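Local coordinates for protein aminofutalosine deaminase (Helicobacter pylori, PDB 7LKK) that deaminates aminofutalosine in the menaquinone pathway, as a metal-dependent hydrolase of the amidohydrolase family with an iron(III) ion in its active site, at residues 21-26 with 68-73; 64-69 with 387-392; 94-99 with 304-309. One frame throughout, in Å; residues are numbered along the deposited sequence.

Contact 1 of 3, residues 21-26 with 68-73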
# COMPACT_ATOMS: atom_id res chain seq x y z
N ALA A 21 -19.51 2.86 21.17
CA ALA A 21 -18.05 2.88 21.07
C ALA A 21 -17.56 4.30 21.31
O ALA A 21 -18.33 5.27 21.22
CB ALA A 21 -17.57 2.36 19.72
N SER A 22 -16.27 4.42 21.61
CA SER A 22 -15.67 5.73 21.85
C SER A 22 -15.81 6.64 20.64
O SER A 22 -15.92 7.86 20.78
CB SER A 22 -14.20 5.58 22.23
OG SER A 22 -14.05 4.73 23.35
N LEU A 23 -15.79 6.06 19.44
CA LEU A 23 -15.94 6.81 18.20
C LEU A 23 -16.95 6.08 17.32
O LEU A 23 -16.89 4.86 17.20
CB LEU A 23 -14.59 6.94 17.47
CG LEU A 23 -13.52 7.76 18.19
CD1 LEU A 23 -12.14 7.42 17.65
CD2 LEU A 23 -13.80 9.25 18.04
N VAL A 24 -17.87 6.84 16.74
CA VAL A 24 -18.87 6.31 15.82
C VAL A 24 -18.78 7.09 14.52
O VAL A 24 -18.87 8.32 14.53
CB VAL A 24 -20.29 6.39 16.41
CG1 VAL A 24 -21.31 5.88 15.40
CG2 VAL A 24 -20.37 5.59 17.70
N PHE A 25 -18.61 6.37 13.41
CA PHE A 25 -18.60 6.98 12.08
C PHE A 25 -19.99 6.79 11.48
O PHE A 25 -20.40 5.67 11.18
CB PHE A 25 -17.54 6.33 11.19
CG PHE A 25 -16.13 6.53 11.67
CD1 PHE A 25 -15.83 7.45 12.67
CD2 PHE A 25 -15.09 5.79 11.12
CE1 PHE A 25 -14.53 7.61 13.10
CE2 PHE A 25 -13.79 5.95 11.55
CZ PHE A 25 -13.51 6.87 12.55
N LEU A 26 -20.72 7.90 11.31
CA LEU A 26 -22.06 7.81 10.75
C LEU A 26 -22.03 7.49 9.26
O LEU A 26 -22.95 6.84 8.74
CB LEU A 26 -22.83 9.11 10.98
CG LEU A 26 -23.24 9.45 12.40
CD1 LEU A 26 -24.29 10.55 12.38
CD2 LEU A 26 -23.76 8.22 13.13
N ASN A 68 -12.20 2.61 23.30
CA ASN A 68 -11.07 2.73 22.37
C ASN A 68 -11.34 2.00 21.06
O ASN A 68 -10.42 1.46 20.43
CB ASN A 68 -9.77 2.23 23.01
CG ASN A 68 -9.34 3.09 24.18
OD1 ASN A 68 -9.76 4.24 24.30
ND2 ASN A 68 -8.51 2.53 25.05
N SER A 69 -12.60 1.99 20.63
CA SER A 69 -13.01 1.27 19.43
C SER A 69 -13.77 2.22 18.52
O SER A 69 -14.16 3.32 18.91
CB SER A 69 -13.86 0.05 19.79
OG SER A 69 -13.17 -0.79 20.70
N VAL A 70 -13.98 1.77 17.28
CA VAL A 70 -14.71 2.53 16.28
C VAL A 70 -15.92 1.71 15.85
O VAL A 70 -15.78 0.54 15.46
CB VAL A 70 -13.83 2.88 15.07
CG1 VAL A 70 -14.68 3.42 13.93
CG2 VAL A 70 -12.76 3.88 15.47
N LEU A 71 -17.10 2.32 15.92
CA LEU A 71 -18.33 1.74 15.41
C LEU A 71 -18.68 2.45 14.10
O LEU A 71 -18.68 3.68 14.04
CB LEU A 71 -19.47 1.91 16.43
CG LEU A 71 -20.89 1.55 16.01
CD1 LEU A 71 -20.97 0.10 15.56
CD2 LEU A 71 -21.87 1.81 17.15
N LEU A 72 -18.96 1.66 13.07
CA LEU A 72 -19.20 2.21 11.74
C LEU A 72 -20.03 1.21 10.95
O LEU A 72 -20.18 0.05 11.38
CB LEU A 72 -17.88 2.54 11.02
CG LEU A 72 -17.14 1.41 10.30
CD1 LEU A 72 -16.19 1.99 9.26
CD2 LEU A 72 -16.38 0.54 11.29
N PRO A 73 -20.62 1.62 9.83
CA PRO A 73 -21.35 0.65 9.01
C PRO A 73 -20.42 -0.41 8.44
O PRO A 73 -19.25 -0.15 8.17
CB PRO A 73 -21.95 1.51 7.89
CG PRO A 73 -21.91 2.90 8.40
CD PRO A 73 -20.72 2.98 9.29

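Contact 2 of 3, residues 64-69 with 387-392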
# COMPACT_ATOMS: atom_id res chain seq x y z
N GLN A 64 -23.80 -3.10 25.26
CA GLN A 64 -22.34 -3.22 25.28
C GLN A 64 -21.69 -1.93 24.78
O GLN A 64 -22.13 -1.34 23.79
CB GLN A 64 -21.87 -4.38 24.40
CG GLN A 64 -21.98 -5.73 25.07
CD GLN A 64 -21.10 -6.77 24.41
OE1 GLN A 64 -21.38 -7.23 23.31
NE2 GLN A 64 -20.02 -7.14 25.10
N PHE A 65 -20.63 -1.49 25.47
CA PHE A 65 -19.81 -0.35 25.06
C PHE A 65 -18.40 -0.84 24.79
O PHE A 65 -17.84 -1.60 25.58
CB PHE A 65 -19.79 0.76 26.11
CG PHE A 65 -19.13 2.03 25.64
CD1 PHE A 65 -19.85 2.96 24.91
CD2 PHE A 65 -17.80 2.28 25.90
CE1 PHE A 65 -19.26 4.12 24.46
CE2 PHE A 65 -17.19 3.45 25.46
CZ PHE A 65 -17.93 4.37 24.74
N PHE A 66 -17.82 -0.39 23.68
CA PHE A 66 -16.48 -0.80 23.25
C PHE A 66 -15.55 0.40 23.37
O PHE A 66 -15.51 1.27 22.49
CB PHE A 66 -16.51 -1.36 21.83
CG PHE A 66 -17.27 -2.65 21.71
CD1 PHE A 66 -16.63 -3.87 21.86
CD2 PHE A 66 -18.64 -2.65 21.46
CE1 PHE A 66 -17.33 -5.06 21.76
CE2 PHE A 66 -19.34 -3.83 21.36
CZ PHE A 66 -18.69 -5.04 21.51
N GLU A 67 -14.81 0.45 24.48
CA GLU A 67 -13.84 1.52 24.70
C GLU A 67 -12.70 1.44 23.69
O GLU A 67 -12.30 0.36 23.26
CB GLU A 67 -13.29 1.44 26.12
CG GLU A 67 -12.80 2.75 26.70
CD GLU A 67 -12.23 2.59 28.09
OE1 GLU A 67 -11.45 3.46 28.53
OE2 GLU A 67 -12.56 1.58 28.76
N ASN A 68 -12.20 2.61 23.30
CA ASN A 68 -11.07 2.73 22.37
C ASN A 68 -11.34 2.00 21.06
O ASN A 68 -10.42 1.46 20.43
CB ASN A 68 -9.77 2.23 23.01
CG ASN A 68 -9.34 3.09 24.18
OD1 ASN A 68 -9.76 4.24 24.30
ND2 ASN A 68 -8.51 2.53 25.05
N SER A 69 -12.60 1.99 20.63
CA SER A 69 -13.01 1.27 19.43
C SER A 69 -13.77 2.22 18.52
O SER A 69 -14.16 3.32 18.91
CB SER A 69 -13.86 0.05 19.79
OG SER A 69 -13.17 -0.79 20.70
N LEU A 387 -23.29 -3.59 10.89
CA LEU A 387 -22.43 -2.78 11.74
C LEU A 387 -21.12 -3.51 12.05
O LEU A 387 -21.12 -4.71 12.33
CB LEU A 387 -23.14 -2.42 13.05
CG LEU A 387 -24.47 -1.67 12.88
CD1 LEU A 387 -25.25 -1.63 14.18
CD2 LEU A 387 -24.21 -0.26 12.36
N SER A 388 -20.02 -2.75 12.01
CA SER A 388 -18.70 -3.25 12.36
C SER A 388 -18.18 -2.53 13.59
O SER A 388 -18.44 -1.33 13.77
CB SER A 388 -17.71 -3.06 11.20
OG SER A 388 -18.05 -3.86 10.08
N VAL A 389 -17.45 -3.25 14.43
CA VAL A 389 -16.72 -2.68 15.55
C VAL A 389 -15.26 -3.08 15.42
O VAL A 389 -14.95 -4.28 15.32
CB VAL A 389 -17.29 -3.13 16.91
CG1 VAL A 389 -16.46 -2.58 18.05
CG2 VAL A 389 -18.75 -2.70 17.04
N PHE A 390 -14.36 -2.10 15.42
CA PHE A 390 -12.92 -2.32 15.36
C PHE A 390 -12.29 -1.79 16.64
O PHE A 390 -12.50 -0.63 17.01
CB PHE A 390 -12.30 -1.61 14.15
CG PHE A 390 -12.61 -2.25 12.83
CD1 PHE A 390 -13.81 -1.99 12.18
CD2 PHE A 390 -11.71 -3.11 12.23
CE1 PHE A 390 -14.10 -2.58 10.96
CE2 PHE A 390 -11.99 -3.70 11.01
CZ PHE A 390 -13.19 -3.43 10.37
N GLY A 391 -11.50 -2.63 17.30
CA GLY A 391 -10.88 -2.28 18.57
C GLY A 391 -9.44 -1.84 18.39
O GLY A 391 -8.72 -2.38 17.55
N PHE A 392 -9.03 -0.86 19.19
CA PHE A 392 -7.68 -0.31 19.13
C PHE A 392 -7.14 -0.16 20.55
O PHE A 392 -7.84 -0.39 21.54
CB PHE A 392 -7.66 1.04 18.39
CG PHE A 392 -8.19 0.96 16.99
CD1 PHE A 392 -7.40 0.49 15.96
CD2 PHE A 392 -9.48 1.37 16.70
CE1 PHE A 392 -7.88 0.41 14.67
CE2 PHE A 392 -9.98 1.30 15.41
CZ PHE A 392 -9.17 0.82 14.39

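Contact 3 of 3, residues 94-99 with 304-309. With MCF ((8R)-3-(5-S-methyl-5-thio-beta-D-ribofuranosyl)-3,6,7,8-tetrahydroimidazo[4,5-d][1,3]diazepin-8-ol), chain J; EDO (1,2-ethanediol), chain I.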
# COMPACT_ATOMS: atom_id res chain seq x y z
N GLY A 94 2.07 -5.17 -15.09
CA GLY A 94 2.90 -4.14 -15.68
C GLY A 94 2.33 -3.52 -16.93
O GLY A 94 2.83 -2.48 -17.38
N SER A 95 1.31 -4.13 -17.52
CA SER A 95 0.60 -3.59 -18.66
C SER A 95 -0.77 -4.26 -18.71
O SER A 95 -0.93 -5.39 -18.26
CB SER A 95 1.36 -3.81 -19.97
OG SER A 95 1.46 -5.19 -20.28
N PHE A 96 -1.75 -3.55 -19.26
CA PHE A 96 -3.06 -4.16 -19.42
C PHE A 96 -3.04 -5.22 -20.51
O PHE A 96 -3.61 -6.31 -20.34
CB PHE A 96 -4.13 -3.11 -19.72
CG PHE A 96 -5.49 -3.70 -19.94
CD1 PHE A 96 -6.34 -3.94 -18.87
CD2 PHE A 96 -5.93 -4.03 -21.21
CE1 PHE A 96 -7.59 -4.49 -19.06
CE2 PHE A 96 -7.17 -4.58 -21.41
CZ PHE A 96 -8.01 -4.81 -20.33
N SER A 97 -2.40 -4.92 -21.64
CA SER A 97 -2.30 -5.89 -22.73
C SER A 97 -1.57 -7.15 -22.27
O SER A 97 -1.97 -8.27 -22.61
CB SER A 97 -1.60 -5.26 -23.93
OG SER A 97 -0.33 -4.74 -23.56
N GLY A 98 -0.48 -6.98 -21.52
CA GLY A 98 0.21 -8.14 -20.97
C GLY A 98 -0.66 -8.94 -20.02
O GLY A 98 -0.61 -10.17 -20.01
N TRP A 99 -1.46 -8.25 -19.20
CA TRP A 99 -2.35 -8.95 -18.28
C TRP A 99 -3.45 -9.70 -19.03
O TRP A 99 -3.66 -10.90 -18.81
CB TRP A 99 -2.95 -7.96 -17.28
CG TRP A 99 -3.94 -8.57 -16.34
CD1 TRP A 99 -3.67 -9.23 -15.18
CD2 TRP A 99 -5.36 -8.59 -16.49
NE1 TRP A 99 -4.83 -9.66 -14.59
CE2 TRP A 99 -5.89 -9.28 -15.38
CE3 TRP A 99 -6.24 -8.10 -17.46
CZ2 TRP A 99 -7.26 -9.48 -15.20
CZ3 TRP A 99 -7.60 -8.29 -17.28
CH2 TRP A 99 -8.10 -8.98 -16.16
N ARG A 304 -3.06 -0.09 -10.69
CA ARG A 304 -1.61 0.00 -10.66
C ARG A 304 -0.96 -1.21 -11.32
O ARG A 304 0.08 -1.08 -11.99
CB ARG A 304 -1.11 0.15 -9.23
CG ARG A 304 0.39 0.41 -9.11
CD ARG A 304 0.76 1.73 -9.77
NE ARG A 304 2.21 1.94 -9.80
CZ ARG A 304 2.95 1.83 -10.90
NH1 ARG A 304 2.39 1.51 -12.05
NH2 ARG A 304 4.26 2.05 -10.84
N LEU A 305 -1.54 -2.39 -11.14
CA LEU A 305 -0.94 -3.61 -11.67
C LEU A 305 -1.15 -3.75 -13.17
O LEU A 305 -0.34 -4.39 -13.85
CB LEU A 305 -1.50 -4.84 -10.96
CG LEU A 305 -1.19 -5.00 -9.47
CD1 LEU A 305 -1.73 -6.34 -8.97
CD2 LEU A 305 0.31 -4.90 -9.21
N LEU A 306 -2.23 -3.18 -13.71
CA LEU A 306 -2.55 -3.36 -15.12
C LEU A 306 -2.04 -2.18 -15.94
O LEU A 306 -0.87 -2.16 -16.34
CB LEU A 306 -4.06 -3.55 -15.31
CG LEU A 306 -4.58 -4.99 -15.31
CD1 LEU A 306 -4.05 -5.78 -14.13
CD2 LEU A 306 -6.11 -5.01 -15.33
N SER A 307 -2.89 -1.18 -16.16
CA SER A 307 -2.48 -0.03 -16.96
C SER A 307 -1.39 0.77 -16.27
O SER A 307 -0.57 1.42 -16.94
CB SER A 307 -3.68 0.87 -17.25
OG SER A 307 -3.97 1.68 -16.12
N GLY A 308 -1.35 0.76 -14.94
CA GLY A 308 -0.40 1.56 -14.20
C GLY A 308 -0.81 3.00 -13.98
O GLY A 308 -0.02 3.77 -13.44
N LYS A 309 -2.02 3.39 -14.39
CA LYS A 309 -2.51 4.75 -14.23
C LYS A 309 -3.65 4.77 -13.23
O LYS A 309 -4.56 3.94 -13.31
CB LYS A 309 -2.97 5.34 -15.57
CG LYS A 309 -3.77 6.63 -15.43
CD LYS A 309 -4.43 7.03 -16.74
CE LYS A 309 -4.79 8.51 -16.75
NZ LYS A 309 -4.57 9.17 -15.43
O8 MCF J . -11.95 -5.91 -13.82
C8 MCF J . -10.76 -6.65 -13.77
C7 MCF J . -9.75 -6.19 -14.82
N6 MCF J . -10.42 -5.71 -16.01
C5 MCF J . -11.45 -6.52 -16.62
N4 MCF J . -11.92 -7.82 -16.14
C10 MCF J . -11.54 -8.70 -15.01
C9 MCF J . -10.99 -8.17 -13.85
N1 MCF J . -10.76 -9.17 -13.02
C2 MCF J . -11.14 -10.32 -13.59
N3 MCF J . -11.63 -10.02 -14.80
C1S MCF J . -12.14 -11.06 -15.74
C2S MCF J . -13.45 -10.66 -16.46
O2S MCF J . -14.54 -10.93 -15.68
O4S MCF J . -11.31 -11.24 -16.69
C4S MCF J . -12.17 -11.78 -17.95
C3S MCF J . -13.43 -11.56 -17.69
O3S MCF J . -14.11 -12.86 -17.38
C5S MCF J . -11.75 -11.03 -19.21
S5S MCF J . -11.97 -12.10 -20.65
C6S MCF J . -12.03 -11.07 -22.15
C1 EDO I . 2.00 3.78 -17.23
O1 EDO I . 2.43 2.55 -16.64
C2 EDO I . 3.21 4.66 -17.56
O2 EDO I . 3.88 4.15 -18.72

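Contact 1 of 3, residues 21-26 with 68-73
Phe25 lies across Val70, and the meeting shows how a pair of parallel strands is locked by side chains as well as by backbone. Val70 CG1 stands over one face of the phenyl ring, displaced toward its rim, 3.8 Å from the centroid of the Phe25 ring and 18° off its normal, a CH-pi contact. The torsions of both residues prepare it: Val70 CG1 is anti to the backbone N (chi1 169°), while the Phe25 ring is swung beside its own N. Next along, Phe25 CB rests on Leu72 CB at 3.8 Å. Helix 401-408, through Ala401 and Ile402, adds further contacts to Phe25. Val24 and Leu71 occupy the opposite face of the sheet, side by side and pointing the same way, with Val24 CG2 4.0 Å from Leu71 CB; Ala21 CB reaches the same Leu71 CB at 3.8 Å. Between these two layers of side chains runs the parallel pairing of strands 23-25 and 69-73, which belongs to the small beta domain that many amidohydrolases carry beside their TIM barrel. Leu23 N donates to Ser69 O, Leu71 N to Leu23 O at 2.9 Å, and Phe25 N to Leu71 O at 2.8 Å. Both chains turn a corner at the start of this pairing, and there a side chain takes over from the backbone: Ser22 OG accepts Asn68 N at 2.8 Å over a bent 143° path. At the far end Pro73, which has no N-H to give, sets its CD 3.3 Å from Phe25 O.

Contact 2 of 3, residues 64-69 with 387-392
Val389 presses its CG1 methyl onto one face of the Phe66 ring, the two side chains crossing at about a right angle. This is the tight part of the contact: CG1 of Val389 comes within 3.7 Å of Phe66 CG and lies 23° off the ring normal. With CG1 anti to the backbone N (chi1 177°), the valine projects this branch toward the ring, and Arg414 of strand 414-417 touches both residues. Beside it, Ser69 faces Gly391 as a non-hydrogen-bonded antiparallel pair whose CA atoms are 4.2 Å apart. Glycine brings no side chain here, and Ser69 OG approaches Gly391 CA to 3.5 Å while its hydroxyl donates back to Glu67 O at 2.9 Å, from well above the carbonyl plane. That bond lies within the type II turn from Phe66 to Ser69, where the chain leaves strand 62-66 for strand 69-80.

The outer side is looser. Gly391 is exposed, and Asn68 and Phe392 partly so; a single hydrogen bond joins the two segments here, from Phe392 N to Asn68 O at 3.0 Å with a bent N-H...O angle of 138°. The same Asn68 O sits at the edge of the Phe392 ring, near its plane. Within these two segments, the methyl-on-ring contact on the buried side probably contributes more than the one bent hydrogen bond outside, with regular strand pairing taking over from Val70 onward.

Contact 3 of 3, residues 94-99 with 304-309
Two aromatic rings of helix 96-106, Trp99 and Phe96, both contact the side chain of Leu306, and Trp99 also touches the inhibitor. On one face of the Trp99 indole lies Leu306: its CD1 is 3.7 Å from the centroid of the five-membered ring and 16° off the normal, a CH-pi contact, while CD2 stands over the same face nearer the rim of the six-membered ring. At the indole edge, in plane, is N3 of methylthio-coformycin, and Trp99 CH2 approaches C7 of the inhibitor obliquely to 3.5 Å. Phe96 merely turns an edge toward inhibitor N6 from farther off, and its CD1 meets Leu306 CD2 at 3.7 Å, again obliquely. Leu306 CD2 thus touches both rings, in the angle between them, and is itself 3.9 Å from inhibitor C7. Leu306 sits here with an off-staggered chi1 of -92°, whereas both aromatic side chains extend anti to their backbone N. The indole N-H, NE1, is held by Ser331 O, which helps fix how the ring is turned. Trp99 and Leu306 line the inhibitor pocket at the active-site end of the TIM barrel, where amidohydrolases bind metal and substrate; the Trp99 side chain is about 7 Å from the iron(III) ion at nearest atoms.

Next to the pocket the backbones are joined as well. Gly94 N donates to Leu305 O at 2.8 Å in an almost straight bond (178°), just where helix 300-305 ends. Gly94 has a backbone conformation suited to glycine, and the following Ser95 N-caps helix 96-106, its OG accepting Gly98 N at 2.9 Å. At the subunit interface, Arg304 NE and NH2 bond to Leu346 O and Met351 O of the second subunit, so the helix that ends beside the pocket also takes part in the dimer interface.

How the contacts relate
Contacts 1 and 2 are neighbours in one region of the fold: their centres are about 6 Å apart, they share Asn68 and Ser69, and strand 69-80 lies between strands 23-25 and 387-391, with probable hydrogen bonds from Val70 N to Phe390 O and from Ser388 N to Leu72 O. Contact 3 lies far off, about 37 and 39 Å from them between centres. Along the chain, contact 1 closes first and contact 3 falls within the span bridged by contact 2, so segments near both ends meet in the small beta domain, with the barrel formed by the sequence between. Strand 69-80 runs from that domain to iron-binding His79 and leads on to helix 96-106.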